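Local structure of actin-related protein 8 (4FO0) at residues A[219-224]-A[228-233]. The protein binds ATP with low basal ATPase activity, cannot polymerize, contributes to nucleosome binding, and is a proposed core subunit of the INO80 chromatin-remodeling complex. Numbering follows the deposited sequence.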
ATOM      1  N   ASN A 219      21.181  -9.804  -3.586  1.00 40.52           N
ATOM      2  CA  ASN A 219      22.433  -9.633  -4.298  1.00 41.33           C
ATOM      3  C   ASN A 219      22.744  -8.153  -4.450  1.00 40.27           C
ATOM      4  O   ASN A 219      23.882  -7.716  -4.293  1.00 41.75           O
ATOM      5  CB  ASN A 219      22.419 -10.346  -5.648  1.00 36.37           C
ATOM      6  CG  ASN A 219      23.736 -10.204  -6.377  1.00 44.29           C
ATOM      7  OD1 ASN A 219      24.729 -10.854  -6.038  1.00 44.88           O
ATOM      8  ND2 ASN A 219      23.760  -9.333  -7.373  1.00 43.75           N
ATOM      9  N   MET A 220      21.709  -7.379  -4.730  1.00 38.14           N
ATOM     10  CA  MET A 220      21.878  -5.957  -4.907  1.00 36.63           C
ATOM     11  C   MET A 220      22.356  -5.318  -3.602  1.00 40.10           C
ATOM     12  O   MET A 220      23.333  -4.573  -3.595  1.00 46.34           O
ATOM     13  CB  MET A 220      20.578  -5.314  -5.402  1.00 36.77           C
ATOM     14  CG  MET A 220      20.722  -3.832  -5.615  1.00 44.00           C
ATOM     15  SD  MET A 220      19.190  -2.907  -5.544  1.00 60.32           S
ATOM     16  CE  MET A 220      18.449  -3.501  -4.022  1.00 43.88           C
ATOM     17  N   ILE A 221      21.666  -5.606  -2.502  1.00 27.63           N
ATOM     18  CA  ILE A 221      22.045  -5.057  -1.199  1.00 41.18           C
ATOM     19  C   ILE A 221      23.506  -5.329  -0.831  1.00 43.75           C
ATOM     20  O   ILE A 221      24.257  -4.421  -0.469  1.00 39.70           O
ATOM     21  CB  ILE A 221      21.199  -5.653  -0.065  1.00 45.28           C
ATOM     22  CG1 ILE A 221      19.723  -5.324  -0.263  1.00 42.12           C
ATOM     23  CG2 ILE A 221      21.676  -5.106   1.252  1.00 33.54           C
ATOM     24  CD1 ILE A 221      19.489  -3.860  -0.383  1.00 48.23           C
ATOM     25  N   LEU A 222      23.897  -6.596  -0.914  1.00 42.18           N
ATOM     26  CA  LEU A 222      25.220  -7.021  -0.489  1.00 42.51           C
ATOM     27  C   LEU A 222      26.320  -6.661  -1.489  1.00 44.97           C
ATOM     28  O   LEU A 222      27.319  -6.031  -1.127  1.00 42.21           O
ATOM     29  CB  LEU A 222      25.216  -8.530  -0.206  1.00 42.59           C
ATOM     30  CG  LEU A 222      24.354  -8.927   0.992  1.00 35.54           C
ATOM     31  CD1 LEU A 222      24.414 -10.413   1.209  1.00 48.72           C
ATOM     32  CD2 LEU A 222      24.800  -8.185   2.241  1.00 41.29           C
ATOM     33  N   MET A 223      26.123  -7.047  -2.746  1.00 37.77           N
ATOM     34  CA  MET A 223      27.157  -6.901  -3.766  1.00 38.92           C
ATOM     35  C   MET A 223      27.216  -5.521  -4.431  1.00 44.54           C
ATOM     36  O   MET A 223      28.292  -4.978  -4.640  1.00 51.72           O
ATOM     37  CB  MET A 223      27.022  -7.996  -4.838  1.00 29.81           C
ATOM     38  CG  MET A 223      27.194  -9.430  -4.339  1.00 40.41           C
ATOM     39  SD  MET A 223      28.669  -9.726  -3.313  1.00 57.36           S
ATOM     40  CE  MET A 223      28.139  -8.984  -1.776  1.00 47.87           C
ATOM     41  N   LYS A 224      26.070  -4.959  -4.780  1.00 46.67           N
ATOM     42  CA  LYS A 224      26.055  -3.706  -5.531  1.00 44.69           C
ATOM     43  C   LYS A 224      26.093  -2.475  -4.621  1.00 42.45           C
ATOM     44  O   LYS A 224      26.734  -1.486  -4.934  1.00 48.20           O
ATOM     45  CB  LYS A 224      24.817  -3.641  -6.432  1.00 42.66           C
ATOM     46  CG  LYS A 224      24.764  -4.697  -7.508  1.00 46.50           C
ATOM     47  CD  LYS A 224      25.403  -4.187  -8.788  1.00 65.21           C
ATOM     48  CE  LYS A 224      25.258  -5.197  -9.914  1.00 74.23           C
ATOM     49  NZ  LYS A 224      23.831  -5.583 -10.136  1.00 53.04           N
ATOM     50  N   SER A 228      27.284  -5.015   4.578  1.00 32.86           N
ATOM     51  CA  SER A 228      28.152  -6.124   4.934  1.00 50.40           C
ATOM     52  C   SER A 228      27.333  -7.352   5.263  1.00 43.99           C
ATOM     53  O   SER A 228      27.801  -8.490   5.120  1.00 50.55           O
ATOM     54  CB  SER A 228      29.051  -5.760   6.113  1.00 55.00           C
ATOM     55  OG  SER A 228      28.275  -5.553   7.266  1.00 48.03           O
ATOM     56  N   GLY A 229      26.104  -7.123   5.699  1.00 40.46           N
ATOM     57  CA  GLY A 229      25.207  -8.226   5.980  1.00 38.83           C
ATOM     58  C   GLY A 229      23.760  -7.813   5.849  1.00 33.11           C
ATOM     59  O   GLY A 229      23.453  -6.630   5.788  1.00 44.17           O
ATOM     60  N   ILE A 230      22.872  -8.796   5.829  1.00 38.90           N
ATOM     61  CA  ILE A 230      21.464  -8.554   5.615  1.00 37.76           C
ATOM     62  C   ILE A 230      20.647  -9.608   6.328  1.00 42.07           C
ATOM     63  O   ILE A 230      21.099 -10.736   6.531  1.00 40.08           O
ATOM     64  CB  ILE A 230      21.108  -8.641   4.107  1.00 45.94           C
ATOM     65  CG1 ILE A 230      19.638  -8.293   3.863  1.00 39.50           C
ATOM     66  CG2 ILE A 230      21.373 -10.040   3.573  1.00 25.10           C
ATOM     67  CD1 ILE A 230      19.278  -8.225   2.374  1.00 39.09           C
ATOM     68  N   VAL A 231      19.434  -9.226   6.700  1.00 39.48           N
ATOM     69  CA  VAL A 231      18.435 -10.178   7.150  1.00 42.37           C
ATOM     70  C   VAL A 231      17.155  -9.927   6.372  1.00 42.78           C
ATOM     71  O   VAL A 231      16.646  -8.804   6.315  1.00 39.44           O
ATOM     72  CB  VAL A 231      18.116 -10.025   8.637  1.00 40.95           C
ATOM     73  CG1 VAL A 231      16.919 -10.884   8.984  1.00 39.37           C
ATOM     74  CG2 VAL A 231      19.326 -10.393   9.488  1.00 41.34           C
ATOM     75  N   VAL A 232      16.623 -10.981   5.779  1.00 43.78           N
ATOM     76  CA  VAL A 232      15.378 -10.856   5.053  1.00 41.82           C
ATOM     77  C   VAL A 232      14.250 -11.420   5.900  1.00 35.76           C
ATOM     78  O   VAL A 232      14.401 -12.471   6.513  1.00 45.16           O
ATOM     79  CB  VAL A 232      15.443 -11.604   3.719  1.00 36.42           C
ATOM     80  CG1 VAL A 232      14.098 -11.603   3.068  1.00 41.29           C
ATOM     81  CG2 VAL A 232      16.469 -10.968   2.828  1.00 28.47           C
ATOM     82  N   HIS A 233      13.127 -10.716   5.955  1.00 34.95           N
ATOM     83  CA  HIS A 233      11.963 -11.259   6.629  1.00 39.99           C
ATOM     84  C   HIS A 233      10.672 -10.820   5.950  1.00 42.21           C
ATOM     85  O   HIS A 233      10.649  -9.841   5.208  1.00 46.15           O
ATOM     86  CB  HIS A 233      11.960 -10.847   8.095  1.00 46.26           C
ATOM     87  CG  HIS A 233      11.504 -11.931   9.020  1.00 66.21           C
ATOM     88  ND1 HIS A 233      10.690 -12.965   8.607  1.00 68.01           N
ATOM     89  CD2 HIS A 233      11.764 -12.151  10.331  1.00 39.01           C
ATOM     90  CE1 HIS A 233      10.459 -13.772   9.629  1.00 75.96           C
ATOM     91  NE2 HIS A 233      11.098 -13.298  10.685  1.00 69.47           N
TER
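Ile230 faces helix segment 219-224 and meets two successive residues there with separate branches. Its CD1 reaches CG1 of Ile221 at 3.9 Å, and CB and CG2 of Ile221 lie almost as near, so one methyl rests against the base of that side chain, the two side chains crossing at about a right angle. The reach follows from an extended Ile230, CG1 anti to the backbone N (chi1 -176°) and CD1 carried onward. Its other branch, CG2, packs at 3.9 Å from CD1 of Leu222, while CD2 of the same leucine settles 3.8 Å from Gly229 CA. With only an alanine at Leu222, both methyls would go and a gap would probably open against Gly229 CA and Ile230 CG2. The side-chain pairs are apolar, with one methyl against backbone, and bury a modest 185 Å². Ser228 takes part through its backbone alone, its CB pointing away. On the open side, exposed Lys224 keeps its CB 11.4 Å from Ser228 N. The axes of segment 219-224 and strand 229-233 approach to 8.4 Å and run nearly antiparallel (175°), as expected within a beta-alpha-beta unit, here strand 200-205, helix 211-225 and strand 229-234 of the actin fold. Cys201 and Leu203 on the parallel neighbour strand extend this core, helix 170-187 flanks Met220, and Trp577 of helix 574-580 packs on Leu222.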